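Local coordinates for heptaprenyl diphosphate synthase (HEPPP synthase) subunit 1 family protein (PDB 5H9D) that probably serves as the small, non-catalytic subunit of a two-chain synthase that makes heptaprenyl diphosphate, the precursor of the menaquinone side chain, at residues 23-28 against 51-56; 57-62 against 165-170. One frame throughout, in Å; residues are numbered along the deposited sequence.

In the fold
Contacts 1 and 2 follow one another along helix 43-65, which supplies residues 51-56 to the first and 57-62 to the second; their centres lie about 10 Å apart. Contact 1 brings in an N-terminal loop, whereas contact 2 brings in a loop from far down the chain, before helix 174-180. The two meet where the aliphatic part of Arg56 packs against that of Lys167, and again where Ile25 N lies 3.7 Å from His57 CE1. The same helix borders the farnesyl pyrophosphate synthetase chain, which probably carries the catalytic site, as in other two-chain synthases. Met55, Leu58 and Ile61 touch that chain, and contact 2 reaches it directly through Thr62 and Gln170.

Contact 1: residues 23-28 against 51-56; sequences ESININ and IDTSMR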
loop_
_atom_site.group_PDB
_atom_site.type_symbol
_atom_site.label_atom_id
_atom_site.label_comp_id
_atom_site.label_asym_id
_atom_site.label_seq_id
_atom_site.Cartn_x
_atom_site.Cartn_y
_atom_site.Cartn_z
ATOM N N GLU C 23 9.327 4.682 -16.085
ATOM C CA GLU C 23 9.433 6.072 -16.543
ATOM C C GLU C 23 10.704 6.913 -16.290
ATOM O O GLU C 23 11.596 6.924 -17.148
ATOM C CB GLU C 23 8.201 6.867 -16.084
ATOM C CG GLU C 23 7.852 8.061 -16.989
ATOM C CD GLU C 23 6.613 7.821 -17.850
ATOM O OE1 GLU C 23 5.516 7.676 -17.274
ATOM O OE2 GLU C 23 6.731 7.779 -19.096
ATOM N N SER C 24 10.811 7.608 -15.150
ATOM C CA SER C 24 11.980 8.485 -14.921
ATOM C C SER C 24 12.638 8.528 -13.537
ATOM O O SER C 24 13.660 7.889 -13.300
ATOM C CB SER C 24 11.617 9.929 -15.289
ATOM O OG SER C 24 10.737 10.007 -16.397
ATOM N N ILE C 25 12.072 9.351 -12.657
ATOM C CA ILE C 25 12.539 9.556 -11.278
ATOM C C ILE C 25 13.637 10.617 -11.059
ATOM O O ILE C 25 14.806 10.257 -10.961
ATOM C CB ILE C 25 13.074 8.249 -10.628
ATOM C CG1 ILE C 25 12.057 7.122 -10.746
ATOM C CG2 ILE C 25 13.338 8.484 -9.156
ATOM C CD1 ILE C 25 12.542 5.817 -10.198
ATOM N N ASN C 26 13.279 11.905 -10.963
ATOM C CA ASN C 26 14.275 12.951 -10.689
ATOM C C ASN C 26 14.618 12.840 -9.204
ATOM O O ASN C 26 13.731 12.714 -8.374
ATOM C CB ASN C 26 13.715 14.350 -10.932
ATOM C CG ASN C 26 13.202 14.546 -12.341
ATOM O OD1 ASN C 26 13.456 13.736 -13.240
ATOM N ND2 ASN C 26 12.479 15.641 -12.547
ATOM N N ILE C 27 15.897 12.900 -8.858
ATOM C CA ILE C 27 16.282 12.786 -7.460
ATOM C C ILE C 27 16.852 14.061 -6.862
ATOM O O ILE C 27 17.943 14.047 -6.326
ATOM C CB ILE C 27 17.317 11.655 -7.258
ATOM C CG1 ILE C 27 16.743 10.322 -7.737
ATOM C CG2 ILE C 27 17.680 11.531 -5.783
ATOM C CD1 ILE C 27 17.696 9.130 -7.557
ATOM N N ASN C 28 16.120 15.162 -6.952
ATOM C CA ASN C 28 16.563 16.449 -6.383
ATOM C C ASN C 28 17.995 16.408 -5.839
ATOM O O ASN C 28 18.219 16.111 -4.655
ATOM C CB ASN C 28 15.599 16.872 -5.263
ATOM C CG ASN C 28 15.940 18.226 -4.664
ATOM O OD1 ASN C 28 17.001 18.409 -4.073
ATOM N ND2 ASN C 28 15.027 19.185 -4.811
ATOM N N ILE C 51 11.949 9.777 0.844
ATOM C CA ILE C 51 10.569 10.181 0.967
ATOM C C ILE C 51 10.313 11.441 0.129
ATOM O O ILE C 51 9.216 11.632 -0.398
ATOM C CB ILE C 51 10.157 10.355 2.447
ATOM C CG1 ILE C 51 8.648 10.559 2.518
ATOM C CG2 ILE C 51 10.883 11.479 3.092
ATOM C CD1 ILE C 51 7.863 9.362 2.047
ATOM N N ASP C 52 11.343 12.266 -0.029
ATOM C CA ASP C 52 11.250 13.473 -0.834
ATOM C C ASP C 52 11.112 13.052 -2.304
ATOM O O ASP C 52 10.426 13.713 -3.108
ATOM C CB ASP C 52 12.522 14.323 -0.634
ATOM C CG ASP C 52 12.596 15.547 -1.584
ATOM O OD1 ASP C 52 13.193 15.429 -2.676
ATOM O OD2 ASP C 52 12.058 16.634 -1.243
ATOM N N THR C 53 11.755 11.933 -2.641
ATOM C CA THR C 53 11.747 11.397 -4.002
ATOM C C THR C 53 10.397 10.798 -4.422
ATOM O O THR C 53 9.846 11.154 -5.477
ATOM C CB THR C 53 12.867 10.313 -4.186
ATOM O OG1 THR C 53 14.144 10.877 -3.875
ATOM C CG2 THR C 53 12.905 9.811 -5.606
ATOM N N SER C 54 9.858 9.886 -3.624
ATOM C CA SER C 54 8.582 9.298 -3.999
ATOM C C SER C 54 7.546 10.408 -4.127
ATOM O O SER C 54 6.897 10.549 -5.177
ATOM C CB SER C 54 8.145 8.250 -2.978
ATOM O OG SER C 54 8.220 8.750 -1.659
ATOM N N MET C 55 7.429 11.211 -3.069
ATOM C CA MET C 55 6.501 12.335 -3.022
ATOM C C MET C 55 6.556 13.223 -4.285
ATOM O O MET C 55 5.532 13.508 -4.905
ATOM C CB MET C 55 6.792 13.169 -1.776
ATOM C CG MET C 55 6.527 12.465 -0.431
ATOM S SD MET C 55 4.798 12.228 -0.168
ATOM C CE MET C 55 4.553 10.511 -0.757
ATOM N N ARG C 56 7.753 13.651 -4.682
ATOM C CA ARG C 56 7.866 14.490 -5.883
ATOM C C ARG C 56 7.565 13.697 -7.166
ATOM O O ARG C 56 7.141 14.276 -8.180
ATOM C CB ARG C 56 9.253 15.127 -5.968
ATOM C CG ARG C 56 9.430 15.985 -7.210
ATOM C CD ARG C 56 10.745 16.763 -7.232
ATOM N NE ARG C 56 10.965 17.505 -5.991
ATOM C CZ ARG C 56 11.678 17.041 -4.970
ATOM N NH1 ARG C 56 12.244 15.840 -5.059
ATOM N NH2 ARG C 56 11.808 17.766 -3.860
#
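Asn28 lies over one face of the Arg56 guanidinium, its ND2 3.6 Å above the plane and offset toward the rim, while Asp52 OD1 sits in that plane at the edge. The Asn28 amide is tilted by 37° to the guanidinium, and Asn28 CB also rests on this face, 3.5 Å from Arg56 NH1. With CG anti to the backbone N (chi1 -177°), the Asn28 side chain extends across the end of the arginine at about a right angle. Arg56 is itself held by a salt bridge one helical turn back: NH1 meets Asp52 OD1 from above the carboxylate plane, and NH2 meets OD2 on the syn side, somewhat out of it. The two bonds limit rotation of the guanidinium. Earlier in the loop, Ile25 and Ile27 pack against Thr53 of the helix. Thr53 CG2 makes an apolar contact with Ile25 CG2 at 3.8 Å; the hydroxyl OG1, hydrogen-bonded to Leu49 O, is approached by Ile27 CG2 at 4.1 Å. The arrangement joins two familiar helix motifs: an i to i+4 Asp-Arg salt bridge on helix 43-65, and an N-cap in which Asn28 OD1 accepts from Leu31 N to start helix 29-32.

Contact 2: residues 57-62 against 165-170; sequences HLDDIT and FKKYNQ
A lysine from the loop before helix 174-180 reaches an acidic flank of helix 43-65, where Lys167 forms a salt bridge with Asp59. Lys167 NZ stands 2.8 Å from Asp59 OD2, but the hydrogen bond is weak and the position of that oxygen is less certain. Lys167 CG starts out between the backbone N and the carbonyl carbon (chi1 73°), and the chain then bends at chi2 and chi4, crossing Asp59 at about a right angle. Asp60 OD1 lies alongside the aliphatic part of the same lysine; Lys167 NZ is 5.6 Å from Asp60 OD1, so these opposite charges are near but not in contact. Beside the bridge, Tyr168 CB is 4.0 Å from Asp59 OD1; the ring plane is turned 51° from the carboxylate, and Tyr168 OH bonds to Glu129. On the backbone side of Asp59, a water sits 3.1 Å from Asp59 O and 2.9 Å from Gln170 OE1, placed to bridge them; Gln170 OE1 also bonds weakly to Thr104 of the farnesyl pyrophosphate synthetase chain. Asp59 OD2 also makes a salt bridge to Lys108; if its modelled place is right, two ammonium groups share one carboxylate oxygen, which would probably favour the ionised form.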
loop_
_atom_site.group_PDB
_atom_site.type_symbol
_atom_site.label_atom_id
_atom_site.label_comp_id
_atom_site.label_asym_id
_atom_site.label_seq_id
_atom_site.Cartn_x
_atom_site.Cartn_y
_atom_site.Cartn_z
ATOM N N HIS C 57 7.777 12.372 -7.110
ATOM C CA HIS C 57 7.516 11.509 -8.254
ATOM C C HIS C 57 6.031 11.367 -8.472
ATOM O O HIS C 57 5.558 11.486 -9.589
ATOM C CB HIS C 57 8.132 10.133 -8.065
ATOM C CG HIS C 57 8.161 9.312 -9.321
ATOM N ND1 HIS C 57 8.621 9.812 -10.520
ATOM C CD2 HIS C 57 7.824 8.024 -9.560
ATOM C CE1 HIS C 57 8.570 8.869 -11.443
ATOM N NE2 HIS C 57 8.090 7.773 -10.885
ATOM N N LEU C 58 5.292 11.136 -7.395
ATOM C CA LEU C 58 3.839 11.000 -7.489
ATOM C C LEU C 58 3.234 12.349 -7.853
ATOM O O LEU C 58 2.192 12.422 -8.508
ATOM C CB LEU C 58 3.249 10.473 -6.158
ATOM C CG LEU C 58 3.728 9.088 -5.666
ATOM C CD1 LEU C 58 3.504 8.954 -4.205
ATOM C CD2 LEU C 58 3.034 7.971 -6.405
ATOM N N ASP C 59 3.882 13.425 -7.430
ATOM C CA ASP C 59 3.374 14.744 -7.770
ATOM C C ASP C 59 3.374 14.868 -9.270
ATOM O O ASP C 59 2.353 15.160 -9.890
ATOM C CB ASP C 59 4.268 15.835 -7.211
ATOM C CG ASP C 59 3.813 16.320 -5.863
ATOM O OD1 ASP C 59 2.577 16.368 -5.657
ATOM O OD2 ASP C 59 4.683 16.665 -5.028
ATOM N N ASP C 60 4.551 14.615 -9.832
ATOM C CA ASP C 60 4.815 14.691 -11.264
ATOM C C ASP C 60 3.947 13.859 -12.181
ATOM O O ASP C 60 3.680 14.265 -13.301
ATOM C CB ASP C 60 6.280 14.346 -11.534
ATOM C CG ASP C 60 7.226 15.380 -10.955
ATOM O OD1 ASP C 60 6.800 16.557 -10.824
ATOM O OD2 ASP C 60 8.387 15.030 -10.641
ATOM N N ILE C 61 3.529 12.688 -11.724
ATOM C CA ILE C 61 2.703 11.819 -12.535
ATOM C C ILE C 61 1.492 12.542 -13.129
ATOM O O ILE C 61 1.152 12.341 -14.287
ATOM C CB ILE C 61 2.281 10.581 -11.698
ATOM C CG1 ILE C 61 3.484 9.626 -11.594
ATOM C CG2 ILE C 61 1.050 9.901 -12.302
ATOM C CD1 ILE C 61 3.421 8.667 -10.433
ATOM N N THR C 62 0.870 13.413 -12.354
ATOM C CA THR C 62 -0.299 14.125 -12.835
ATOM C C THR C 62 0.041 15.388 -13.657
ATOM O O THR C 62 -0.798 15.888 -14.412
ATOM C CB THR C 62 -1.236 14.483 -11.641
ATOM O OG1 THR C 62 -1.267 13.396 -10.706
ATOM C CG2 THR C 62 -2.651 14.675 -12.117
ATOM N N PHE C 165 9.278 25.712 -11.188
ATOM C CA PHE C 165 7.853 25.425 -11.135
ATOM C C PHE C 165 7.660 24.103 -10.412
ATOM O O PHE C 165 8.024 23.040 -10.917
ATOM C CB PHE C 165 7.258 25.330 -12.530
ATOM C CG PHE C 165 5.756 25.507 -12.576
ATOM C CD1 PHE C 165 5.175 26.710 -12.211
ATOM C CD2 PHE C 165 4.933 24.495 -13.061
ATOM C CE1 PHE C 165 3.800 26.908 -12.334
ATOM C CE2 PHE C 165 3.554 24.688 -13.188
ATOM C CZ PHE C 165 2.990 25.899 -12.825
ATOM N N LYS C 166 7.089 24.224 -9.215
ATOM C CA LYS C 166 6.767 23.145 -8.286
ATOM C C LYS C 166 6.351 21.802 -8.845
ATOM O O LYS C 166 7.096 20.843 -8.741
ATOM C CB LYS C 166 5.661 23.616 -7.352
ATOM C CG LYS C 166 6.104 24.609 -6.304
ATOM C CD LYS C 166 6.964 25.726 -6.866
ATOM C CE LYS C 166 7.534 26.555 -5.725
ATOM N NZ LYS C 166 8.231 25.679 -4.736
ATOM N N LYS C 167 5.147 21.756 -9.410
ATOM C CA LYS C 167 4.510 20.554 -9.977
ATOM C C LYS C 167 3.269 20.429 -9.110
ATOM O O LYS C 167 2.182 20.097 -9.595
ATOM C CB LYS C 167 5.364 19.285 -9.834
ATOM C CG LYS C 167 5.415 18.737 -8.422
ATOM C CD LYS C 167 6.750 18.073 -8.122
ATOM C CE LYS C 167 6.816 17.619 -6.666
ATOM N NZ LYS C 167 6.555 18.710 -5.685
ATOM N N TYR C 168 3.447 20.694 -7.813
ATOM C CA TYR C 168 2.322 20.685 -6.895
ATOM C C TYR C 168 1.624 22.053 -7.025
ATOM O O TYR C 168 0.490 22.245 -6.554
ATOM C CB TYR C 168 2.763 20.395 -5.442
ATOM C CG TYR C 168 3.757 21.347 -4.815
ATOM C CD1 TYR C 168 5.077 20.970 -4.607
ATOM C CD2 TYR C 168 3.372 22.622 -4.429
ATOM C CE1 TYR C 168 5.989 21.842 -4.037
ATOM C CE2 TYR C 168 4.271 23.509 -3.859
ATOM C CZ TYR C 168 5.584 23.124 -3.667
ATOM O OH TYR C 168 6.491 24.047 -3.171
ATOM N N ASN C 169 2.303 22.994 -7.687
ATOM C CA ASN C 169 1.734 24.315 -7.932
ATOM C C ASN C 169 1.015 24.259 -9.304
ATOM O O ASN C 169 0.532 25.264 -9.808
ATOM C CB ASN C 169 2.826 25.413 -7.904
ATOM C CG ASN C 169 2.818 26.255 -6.591
ATOM O OD1 ASN C 169 3.812 26.297 -5.860
ATOM N ND2 ASN C 169 1.702 26.937 -6.313
ATOM N N GLN C 170 0.926 23.058 -9.878
ATOM C CA GLN C 170 0.254 22.818 -11.168
ATOM C C GLN C 170 -1.033 23.637 -11.432
ATOM O O GLN C 170 -1.177 24.223 -12.493
ATOM C CB GLN C 170 -0.046 21.299 -11.327
ATOM C CG GLN C 170 -1.541 20.923 -11.542
ATOM C CD GLN C 170 -1.857 19.406 -11.430
ATOM O OE1 GLN C 170 -1.894 18.822 -10.333
ATOM N NE2 GLN C 170 -2.095 18.775 -12.576
HETATM O O HOH W 1 0.465 17.512 -9.257
#